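Local coordinates for ParM protein (Staphylococcus aureus, PDB 3JS6) that probably forms dynamic actin-like filaments that drive the segregation of plasmid DNA between daughter cells, at residues K42-E53 with L64-N75; N113-P121 with Y330-V341. One frame throughout, in Å; residues are numbered along the deposited sequence.

In the fold
Both interactions draw on the same mixed sheet of the actin-like fold, yet their centres lie 31 Å apart and their nearest atoms about 13 Å apart. Interaction 1 is local and only partly buried: 42-53 and 64-75 belong to a beta hairpin of that sheet and the loops flanking it, the centre of the contact lies about 23 Å from the centre of the chain, and polar bonds do most of the work. Interaction 2 is buried and links positions 209 residues apart, laying helix 325-342 against strand 111-120 through methyl groups, glycines and one tyrosine ring. The pair illustrates a familiar contrast: directed hydrogen bonds order loops near the surface, while apolar fit carries helix-on-sheet packing inside.

Interaction 1 of 2, residues K42-E53 with L64-N75; sequences KGFVDNKLDVSE and LLFGNDLDKTTN
D50 and D69 hold each other through two nearly straight bonds. D50 N gives its hydrogen to D69 OD2 at 2.6 Å, reaching the anti side of the carboxylate, and D69 N returns a bond to D50 O at 2.9 Å. With CG anti to the backbone N, chi1 of -173° sets the D50 carboxylate beside the N68 amide. There N68 ND2 meets D50 OD2 at 3.1 Å, in the plane of its own amide but from above the carboxylate, and a water bridges D50 OD1 weakly to N68 N. D50 OD2 and D69 OD2, 5.3 Å apart, would tend to raise each other's proton affinity; the N-H donors and K72 NZ, in a long ion pair with D69 OD1, probably offset this.

At the far end K42 stretches out and crosses N75 at about a right angle. Its NZ donates to D71 O at 2.9 Å, in the carbonyl plane, to N75 OD1 at 2.7 Å from well above the amide plane, and only weakly to T74 O. The ammonium thus gathers acceptors within and just after the weakly bonded turn at about 70-73, while D71's own carboxylate pairs with R30. A second water links G43 N to K72 O.

Just beyond the D50-D69 pair, the chains enter the antiparallel hairpin of strands 52-56 and 64-66. S52 and F66 form a hydrogen-bonded pair, S52 N to F66 O at 3.0 Å with a weak return bond. E53 and L65 follow as a non-hydrogen-bonded pair, CG of E53 beside CD2 of L65.

Apolar contacts fill in behind. V51 CG1 touches T73 CG2, and L49 CD1 rests against CB of K72 and of T73. G67 CA and V51 CA, 4.0 Å apart, mark the closest approach between CA atoms.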
loop_
_atom_site.group_PDB
_atom_site.type_symbol
_atom_site.label_atom_id
_atom_site.label_comp_id
_atom_site.label_asym_id
_atom_site.label_seq_id
_atom_site.Cartn_x
_atom_site.Cartn_y
_atom_site.Cartn_z
ATOM N N LYS A 42 24.265 -9.448 15.047
ATOM C CA LYS A 42 23.424 -8.410 14.446
ATOM C C LYS A 42 23.952 -7.009 14.726
ATOM O O LYS A 42 24.083 -6.614 15.878
ATOM C CB LYS A 42 21.997 -8.556 14.964
ATOM C CG LYS A 42 21.359 -9.904 14.603
ATOM C CD LYS A 42 19.959 -9.985 15.161
ATOM C CE LYS A 42 19.162 -11.105 14.506
ATOM N NZ LYS A 42 17.723 -11.007 14.898
ATOM N N GLY A 43 24.281 -6.278 13.668
ATOM C CA GLY A 43 24.800 -4.927 13.837
ATOM C C GLY A 43 26.305 -4.897 14.066
ATOM O O GLY A 43 26.948 -3.850 13.916
ATOM N N PHE A 44 26.872 -6.042 14.434
ATOM C CA PHE A 44 28.306 -6.123 14.673
ATOM C C PHE A 44 29.101 -6.462 13.395
ATOM O O PHE A 44 30.118 -5.846 13.115
ATOM C CB PHE A 44 28.609 -7.169 15.756
ATOM C CG PHE A 44 30.048 -7.185 16.183
ATOM C CD1 PHE A 44 30.514 -6.251 17.102
ATOM C CD2 PHE A 44 30.950 -8.102 15.634
ATOM C CE1 PHE A 44 31.848 -6.222 17.469
ATOM C CE2 PHE A 44 32.289 -8.086 15.992
ATOM C CZ PHE A 44 32.743 -7.138 16.916
ATOM N N VAL A 45 28.638 -7.436 12.615
ATOM C CA VAL A 45 29.340 -7.825 11.384
ATOM C C VAL A 45 29.248 -6.714 10.316
ATOM O O VAL A 45 28.386 -5.837 10.412
ATOM C CB VAL A 45 28.744 -9.119 10.827
ATOM C CG1 VAL A 45 28.847 -10.212 11.878
ATOM C CG2 VAL A 45 27.291 -8.896 10.428
ATOM N N ASP A 46 30.113 -6.750 9.302
ATOM C CA ASP A 46 30.128 -5.708 8.259
ATOM C C ASP A 46 29.149 -5.762 7.071
ATOM O O ASP A 46 29.225 -4.914 6.181
ATOM C CB ASP A 46 31.536 -5.578 7.672
ATOM C CG ASP A 46 32.447 -4.716 8.515
ATOM O OD1 ASP A 46 31.983 -4.179 9.540
ATOM O OD2 ASP A 46 33.632 -4.580 8.139
ATOM N N ASN A 47 28.242 -6.729 7.035
ATOM C CA ASN A 47 27.310 -6.822 5.915
ATOM C C ASN A 47 26.576 -5.503 5.685
ATOM O O ASN A 47 26.072 -4.901 6.632
ATOM C CB ASN A 47 26.273 -7.911 6.157
ATOM C CG ASN A 47 26.889 -9.276 6.264
ATOM O OD1 ASN A 47 27.806 -9.488 7.057
ATOM N ND2 ASN A 47 26.389 -10.219 5.469
ATOM N N LYS A 48 26.533 -5.057 4.428
ATOM C CA LYS A 48 25.823 -3.827 4.071
ATOM C C LYS A 48 24.369 -4.246 3.937
ATOM O O LYS A 48 23.977 -4.865 2.940
ATOM C CB LYS A 48 26.323 -3.271 2.738
ATOM C CG LYS A 48 27.773 -2.810 2.769
ATOM C CD LYS A 48 28.050 -1.875 3.946
ATOM C CE LYS A 48 27.171 -0.633 3.903
ATOM N NZ LYS A 48 27.465 0.287 5.039
ATOM N N LEU A 49 23.579 -3.922 4.948
ATOM C CA LEU A 49 22.177 -4.318 4.979
ATOM C C LEU A 49 21.220 -3.249 4.471
ATOM O O LEU A 49 21.517 -2.047 4.516
ATOM C CB LEU A 49 21.795 -4.704 6.410
ATOM C CG LEU A 49 22.655 -5.832 7.000
ATOM C CD1 LEU A 49 22.188 -6.154 8.402
ATOM C CD2 LEU A 49 22.567 -7.051 6.129
ATOM N N ASP A 50 20.065 -3.699 3.997
ATOM C CA ASP A 50 19.048 -2.788 3.484
ATOM C C ASP A 50 18.201 -2.305 4.655
ATOM O O ASP A 50 17.053 -2.745 4.854
ATOM C CB ASP A 50 18.176 -3.498 2.445
ATOM C CG ASP A 50 17.214 -2.543 1.749
ATOM O OD1 ASP A 50 17.380 -1.313 1.938
ATOM O OD2 ASP A 50 16.309 -3.014 1.016
ATOM N N VAL A 51 18.802 -1.442 5.466
ATOM C CA VAL A 51 18.127 -0.884 6.632
ATOM C C VAL A 51 18.818 0.440 6.954
ATOM O O VAL A 51 20.024 0.576 6.759
ATOM C CB VAL A 51 18.206 -1.869 7.843
ATOM C CG1 VAL A 51 19.650 -2.080 8.261
ATOM C CG2 VAL A 51 17.392 -1.327 9.026
ATOM N N SER A 52 18.055 1.421 7.426
ATOM C CA SER A 52 18.614 2.727 7.754
ATOM C C SER A 52 18.335 3.171 9.184
ATOM O O SER A 52 17.472 2.624 9.865
ATOM C CB SER A 52 18.070 3.789 6.789
ATOM O OG SER A 52 18.487 3.533 5.466
ATOM N N GLU A 53 19.089 4.167 9.626
ATOM C CA GLU A 53 18.947 4.724 10.964
ATOM C C GLU A 53 18.313 6.080 10.831
ATOM O O GLU A 53 18.724 6.871 9.971
ATOM C CB GLU A 53 20.309 4.866 11.644
ATOM C CG GLU A 53 21.059 3.564 11.777
ATOM C CD GLU A 53 22.377 3.734 12.515
ATOM O OE1 GLU A 53 22.960 4.844 12.465
ATOM O OE2 GLU A 53 22.833 2.752 13.137
ATOM N N LEU A 64 15.829 5.271 15.428
ATOM C CA LEU A 64 14.861 4.324 14.875
ATOM C C LEU A 64 15.498 3.478 13.759
ATOM O O LEU A 64 16.377 3.954 13.055
ATOM C CB LEU A 64 13.648 5.092 14.334
ATOM C CG LEU A 64 12.757 5.847 15.346
ATOM C CD1 LEU A 64 11.720 6.716 14.596
ATOM C CD2 LEU A 64 12.042 4.841 16.221
ATOM N N LEU A 65 15.034 2.239 13.602
ATOM C CA LEU A 65 15.549 1.324 12.575
ATOM C C LEU A 65 14.402 0.911 11.669
ATOM O O LEU A 65 13.360 0.424 12.143
ATOM C CB LEU A 65 16.165 0.083 13.238
ATOM C CG LEU A 65 17.446 0.420 13.997
ATOM C CD1 LEU A 65 17.909 -0.789 14.812
ATOM C CD2 LEU A 65 18.519 0.854 12.960
ATOM N N PHE A 66 14.600 1.079 10.368
ATOM C CA PHE A 66 13.554 0.773 9.392
ATOM C C PHE A 66 14.167 0.315 8.078
ATOM O O PHE A 66 15.105 0.937 7.573
ATOM C CB PHE A 66 12.716 2.041 9.171
ATOM C CG PHE A 66 11.551 1.869 8.236
ATOM C CD1 PHE A 66 10.566 0.923 8.483
ATOM C CD2 PHE A 66 11.432 2.680 7.109
ATOM C CE1 PHE A 66 9.471 0.786 7.610
ATOM C CE2 PHE A 66 10.346 2.551 6.242
ATOM C CZ PHE A 66 9.364 1.597 6.501
ATOM N N GLY A 67 13.631 -0.768 7.525
ATOM C CA GLY A 67 14.147 -1.298 6.270
ATOM C C GLY A 67 13.885 -2.790 6.119
ATOM O O GLY A 67 13.538 -3.487 7.084
ATOM N N ASN A 68 14.045 -3.284 4.897
ATOM C CA ASN A 68 13.825 -4.698 4.604
ATOM C C ASN A 68 14.688 -5.646 5.428
ATOM O O ASN A 68 14.263 -6.761 5.739
ATOM C CB ASN A 68 14.081 -4.957 3.123
ATOM C CG ASN A 68 12.961 -4.453 2.264
ATOM O OD1 ASN A 68 11.826 -4.872 2.437
ATOM N ND2 ASN A 68 13.265 -3.548 1.334
ATOM N N ASP A 69 15.896 -5.216 5.782
ATOM C CA ASP A 69 16.797 -6.079 6.554
ATOM C C ASP A 69 16.789 -5.783 8.043
ATOM O O ASP A 69 17.740 -6.133 8.762
ATOM C CB ASP A 69 18.229 -5.952 6.043
ATOM C CG ASP A 69 18.432 -6.625 4.706
ATOM O OD1 ASP A 69 17.709 -7.596 4.429
ATOM O OD2 ASP A 69 19.320 -6.194 3.941
ATOM N N LEU A 70 15.711 -5.159 8.507
ATOM C CA LEU A 70 15.572 -4.805 9.910
ATOM C C LEU A 70 16.025 -5.895 10.889
ATOM O O LEU A 70 16.868 -5.656 11.759
ATOM C CB LEU A 70 14.109 -4.464 10.231
ATOM C CG LEU A 70 13.859 -4.124 11.710
ATOM C CD1 LEU A 70 14.714 -2.902 12.115
ATOM C CD2 LEU A 70 12.375 -3.831 11.943
ATOM N N ASP A 71 15.439 -7.084 10.746
ATOM C CA ASP A 71 15.714 -8.186 11.661
ATOM C C ASP A 71 17.112 -8.785 11.550
ATOM O O ASP A 71 17.516 -9.595 12.393
ATOM C CB ASP A 71 14.618 -9.255 11.510
ATOM C CG ASP A 71 13.213 -8.681 11.734
ATOM O OD1 ASP A 71 13.038 -7.774 12.591
ATOM O OD2 ASP A 71 12.276 -9.137 11.051
ATOM N N LYS A 72 17.847 -8.379 10.516
ATOM C CA LYS A 72 19.228 -8.833 10.343
ATOM C C LYS A 72 20.173 -7.909 11.108
ATOM O O LYS A 72 21.363 -8.220 11.301
ATOM C CB LYS A 72 19.611 -8.855 8.856
ATOM C CG LYS A 72 18.879 -9.941 8.083
ATOM C CD LYS A 72 19.324 -10.078 6.632
ATOM C CE LYS A 72 18.442 -11.113 5.935
ATOM N NZ LYS A 72 18.822 -11.354 4.516
ATOM N N THR A 73 19.657 -6.778 11.583
ATOM C CA THR A 73 20.531 -5.861 12.308
ATOM C C THR A 73 20.142 -5.624 13.757
ATOM O O THR A 73 20.913 -5.054 14.536
ATOM C CB THR A 73 20.652 -4.486 11.567
ATOM O OG1 THR A 73 21.859 -3.838 11.970
ATOM C CG2 THR A 73 19.485 -3.574 11.905
ATOM N N THR A 74 18.961 -6.077 14.145
ATOM C CA THR A 74 18.525 -5.856 15.505
ATOM C C THR A 74 17.533 -6.926 15.920
ATOM O O THR A 74 17.018 -7.677 15.090
ATOM C CB THR A 74 17.862 -4.451 15.629
ATOM O OG1 THR A 74 17.496 -4.190 16.992
ATOM C CG2 THR A 74 16.603 -4.392 14.758
ATOM N N ASN A 75 17.245 -6.963 17.199
ATOM C CA ASN A 75 16.319 -7.908 17.696
ATOM C C ASN A 75 15.103 -7.109 18.152
ATOM O O ASN A 75 14.080 -7.667 18.521
ATOM C CB ASN A 75 16.939 -8.735 18.838
ATOM C CG ASN A 75 17.924 -9.750 18.307
ATOM O OD1 ASN A 75 17.535 -10.683 17.609
ATOM N ND2 ASN A 75 19.200 -9.560 18.633
HETATM O O HOH W 1 24.147 -7.521 10.951
HETATM O O HOH W 2 14.884 -1.062 3.134
#

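Interaction 2 of 2, residues N113-P121 with Y330-V341; sequences NVVIATGMP and YEKLGELLKNKV
The Y330 ring lies with one face under the backbone of strand 111-120. T118 C sits 3.7 Å above the ring plane over its centre, and G119 N stands 3.4 Å above it toward the rim. With CG beside the backbone N (chi1 -57°), the side chain runs beneath the strand until OH comes 3.4 Å from G119 CA.

Farther along helix 325-342 the contact passes to methyl groups. A117 CB points into the helix, tight against Y330 O at 3.0 Å and 3.7 Å from Y330 CB. It also faces G334, where the absence of a side chain lets the backbones close to 5.0 Å between A117 CA and G334 CA. V115 comes next: its CB meets L337 CD2 at 4.1 Å and CG1 meets V341 CG2, while CG2 rests on G334 O. The axes of 113-120 and 330-341 run largely antiparallel (143°), 7.1 Å apart at closest; the helix near the C-terminus thus returns to lie on the N-terminal sheet of the actin-like fold.

T118 OG1 is satisfied elsewhere, by L9 O of the neighbouring strand 4-11. With no directed polar bond between the two segments, cohesion probably rests on close fit and van der Waals contact, partly of methyls and a ring against peptide backbone.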
loop_
_atom_site.group_PDB
_atom_site.type_symbol
_atom_site.label_atom_id
_atom_site.label_comp_id
_atom_site.label_asym_id
_atom_site.label_seq_id
_atom_site.Cartn_x
_atom_site.Cartn_y
_atom_site.Cartn_z
ATOM N N ASN A 113 11.125 20.293 0.094
ATOM C CA ASN A 113 9.742 20.743 0.171
ATOM C C ASN A 113 8.893 19.725 -0.589
ATOM O O ASN A 113 9.234 19.326 -1.704
ATOM C CB ASN A 113 9.601 22.125 -0.469
ATOM C CG ASN A 113 10.501 23.159 0.183
ATOM O OD1 ASN A 113 11.337 23.769 -0.475
ATOM N ND2 ASN A 113 10.334 23.353 1.482
ATOM N N VAL A 114 7.790 19.316 0.006
ATOM C CA VAL A 114 6.948 18.328 -0.637
ATOM C C VAL A 114 5.485 18.510 -0.376
ATOM O O VAL A 114 5.062 19.308 0.481
ATOM C CB VAL A 114 7.269 16.906 -0.100
ATOM C CG1 VAL A 114 8.765 16.615 -0.203
ATOM C CG2 VAL A 114 6.814 16.807 1.382
ATOM N N VAL A 115 4.716 17.751 -1.146
ATOM C CA VAL A 115 3.289 17.616 -0.929
ATOM C C VAL A 115 3.220 16.084 -0.717
ATOM O O VAL A 115 4.019 15.340 -1.300
ATOM C CB VAL A 115 2.459 17.985 -2.132
ATOM C CG1 VAL A 115 2.449 19.519 -2.292
ATOM C CG2 VAL A 115 3.012 17.297 -3.371
ATOM N N ILE A 116 2.301 15.627 0.125
ATOM C CA ILE A 116 2.143 14.199 0.401
ATOM C C ILE A 116 0.765 13.697 -0.033
ATOM O O ILE A 116 -0.269 14.252 0.363
ATOM C CB ILE A 116 2.308 13.899 1.923
ATOM C CG1 ILE A 116 3.706 14.302 2.389
ATOM C CG2 ILE A 116 2.023 12.422 2.204
ATOM C CD1 ILE A 116 3.916 14.104 3.913
ATOM N N ALA A 117 0.762 12.670 -0.873
ATOM C CA ALA A 117 -0.464 12.043 -1.338
ATOM C C ALA A 117 -0.513 10.644 -0.714
ATOM O O ALA A 117 0.425 9.874 -0.844
ATOM C CB ALA A 117 -0.454 11.926 -2.848
ATOM N N THR A 118 -1.596 10.329 -0.016
ATOM C CA THR A 118 -1.710 9.017 0.575
ATOM C C THR A 118 -3.180 8.601 0.611
ATOM O O THR A 118 -4.055 9.310 0.096
ATOM C CB THR A 118 -1.124 8.998 1.984
ATOM O OG1 THR A 118 -1.072 7.639 2.447
ATOM C CG2 THR A 118 -1.981 9.868 2.945
ATOM N N GLY A 119 -3.438 7.448 1.204
ATOM C CA GLY A 119 -4.797 6.958 1.306
ATOM C C GLY A 119 -5.074 6.344 2.671
ATOM O O GLY A 119 -4.164 6.183 3.496
HETATM N N MSE A 120 -6.337 6.012 2.919
HETATM C CA MSE A 120 -6.728 5.379 4.173
HETATM C C MSE A 120 -7.972 4.552 3.912
HETATM O O MSE A 120 -8.614 4.711 2.861
HETATM C CB MSE A 120 -6.969 6.428 5.277
HETATM C CG MSE A 120 -7.838 7.604 4.916
HETATM SE SE MSE A 120 -8.047 8.863 6.416
HETATM C CE MSE A 120 -6.557 10.023 6.188
ATOM N N PRO A 121 -8.309 3.618 4.831
ATOM C CA PRO A 121 -9.497 2.769 4.657
ATOM C C PRO A 121 -10.712 3.617 4.312
ATOM O O PRO A 121 -10.904 4.685 4.877
ATOM C CB PRO A 121 -9.637 2.087 6.015
ATOM C CG PRO A 121 -8.194 1.941 6.445
ATOM C CD PRO A 121 -7.619 3.300 6.097
ATOM N N TYR A 330 -1.972 7.683 -6.071
ATOM C CA TYR A 330 -1.861 8.825 -5.159
ATOM C C TYR A 330 -0.893 9.852 -5.746
ATOM O O TYR A 330 -1.103 11.058 -5.612
ATOM C CB TYR A 330 -1.316 8.410 -3.779
ATOM C CG TYR A 330 -2.106 7.343 -3.045
ATOM C CD1 TYR A 330 -1.480 6.546 -2.081
ATOM C CD2 TYR A 330 -3.469 7.146 -3.293
ATOM C CE1 TYR A 330 -2.179 5.573 -1.365
ATOM C CE2 TYR A 330 -4.188 6.168 -2.582
ATOM C CZ TYR A 330 -3.531 5.391 -1.619
ATOM O OH TYR A 330 -4.214 4.435 -0.894
ATOM N N GLU A 331 0.169 9.377 -6.395
ATOM C CA GLU A 331 1.158 10.296 -6.975
ATOM C C GLU A 331 0.526 11.258 -7.984
ATOM O O GLU A 331 0.869 12.442 -8.018
ATOM C CB GLU A 331 2.281 9.515 -7.633
ATOM C CG GLU A 331 3.320 10.382 -8.305
ATOM C CD GLU A 331 4.495 9.563 -8.815
ATOM O OE1 GLU A 331 4.263 8.614 -9.596
ATOM O OE2 GLU A 331 5.648 9.870 -8.434
ATOM N N LYS A 332 -0.403 10.761 -8.794
ATOM C CA LYS A 332 -1.081 11.623 -9.766
ATOM C C LYS A 332 -1.849 12.760 -9.066
ATOM O O LYS A 332 -1.825 13.904 -9.517
ATOM C CB LYS A 332 -2.005 10.785 -10.654
ATOM C CG LYS A 332 -1.217 9.818 -11.544
ATOM C CD LYS A 332 -2.124 8.788 -12.203
ATOM C CE LYS A 332 -1.320 7.812 -13.042
ATOM N NZ LYS A 332 -2.230 6.869 -13.769
ATOM N N LEU A 333 -2.522 12.450 -7.966
ATOM C CA LEU A 333 -3.257 13.467 -7.214
ATOM C C LEU A 333 -2.249 14.422 -6.569
ATOM O O LEU A 333 -2.515 15.619 -6.407
ATOM C CB LEU A 333 -4.117 12.809 -6.114
ATOM C CG LEU A 333 -5.291 11.928 -6.578
ATOM C CD1 LEU A 333 -6.007 11.341 -5.370
ATOM C CD2 LEU A 333 -6.276 12.781 -7.403
ATOM N N GLY A 334 -1.094 13.879 -6.191
ATOM C CA GLY A 334 -0.056 14.695 -5.584
ATOM C C GLY A 334 0.471 15.725 -6.583
ATOM O O GLY A 334 0.784 16.854 -6.194
ATOM N N GLU A 335 0.572 15.337 -7.858
ATOM C CA GLU A 335 1.058 16.236 -8.910
ATOM C C GLU A 335 0.111 17.414 -9.052
ATOM O O GLU A 335 0.544 18.563 -9.231
ATOM C CB GLU A 335 1.140 15.512 -10.254
ATOM C CG GLU A 335 2.228 14.436 -10.348
ATOM C CD GLU A 335 3.638 15.010 -10.357
ATOM O OE1 GLU A 335 4.601 14.211 -10.414
ATOM O OE2 GLU A 335 3.790 16.253 -10.310
ATOM N N LEU A 336 -1.185 17.113 -8.985
ATOM C CA LEU A 336 -2.205 18.146 -9.086
ATOM C C LEU A 336 -2.130 19.032 -7.862
ATOM O O LEU A 336 -2.297 20.250 -7.957
ATOM C CB LEU A 336 -3.592 17.525 -9.189
ATOM C CG LEU A 336 -3.867 16.796 -10.509
ATOM C CD1 LEU A 336 -5.310 16.355 -10.519
ATOM C CD2 LEU A 336 -3.596 17.713 -11.695
ATOM N N LEU A 337 -1.873 18.436 -6.699
ATOM C CA LEU A 337 -1.770 19.256 -5.488
ATOM C C LEU A 337 -0.518 20.145 -5.584
ATOM O O LEU A 337 -0.509 21.296 -5.112
ATOM C CB LEU A 337 -1.692 18.376 -4.232
ATOM C CG LEU A 337 -1.728 19.130 -2.897
ATOM C CD1 LEU A 337 -3.038 19.907 -2.775
ATOM C CD2 LEU A 337 -1.587 18.156 -1.760
ATOM N N LYS A 338 0.534 19.617 -6.194
ATOM C CA LYS A 338 1.776 20.363 -6.365
ATOM C C LYS A 338 1.531 21.589 -7.258
ATOM O O LYS A 338 2.070 22.668 -7.016
ATOM C CB LYS A 338 2.847 19.473 -6.993
ATOM C CG LYS A 338 4.086 20.221 -7.480
ATOM C CD LYS A 338 5.095 19.260 -8.069
ATOM C CE LYS A 338 6.204 19.998 -8.794
ATOM N NZ LYS A 338 7.241 19.067 -9.286
ATOM N N ASN A 339 0.725 21.430 -8.297
ATOM C CA ASN A 339 0.445 22.578 -9.156
ATOM C C ASN A 339 -0.356 23.609 -8.369
ATOM O O ASN A 339 -0.063 24.803 -8.421
ATOM C CB ASN A 339 -0.341 22.165 -10.400
ATOM C CG ASN A 339 0.407 21.161 -11.238
ATOM O OD1 ASN A 339 1.638 21.208 -11.328
ATOM N ND2 ASN A 339 -0.328 20.254 -11.871
ATOM N N LYS A 340 -1.358 23.151 -7.626
ATOM C CA LYS A 340 -2.165 24.080 -6.850
ATOM C C LYS A 340 -1.287 24.932 -5.932
ATOM O O LYS A 340 -1.539 26.124 -5.739
ATOM C CB LYS A 340 -3.201 23.328 -6.020
ATOM C CG LYS A 340 -4.088 24.249 -5.207
ATOM C CD LYS A 340 -5.092 23.476 -4.373
ATOM C CE LYS A 340 -5.844 24.412 -3.438
ATOM N NZ LYS A 340 -6.681 23.648 -2.473
ATOM N N VAL A 341 -0.241 24.313 -5.396
ATOM C CA VAL A 341 0.692 24.974 -4.491
ATOM C C VAL A 341 1.681 25.905 -5.198
ATOM O O VAL A 341 2.036 26.971 -4.670
ATOM C CB VAL A 341 1.462 23.908 -3.664
ATOM C CG1 VAL A 341 2.608 24.539 -2.891
ATOM C CG2 VAL A 341 0.487 23.222 -2.716
#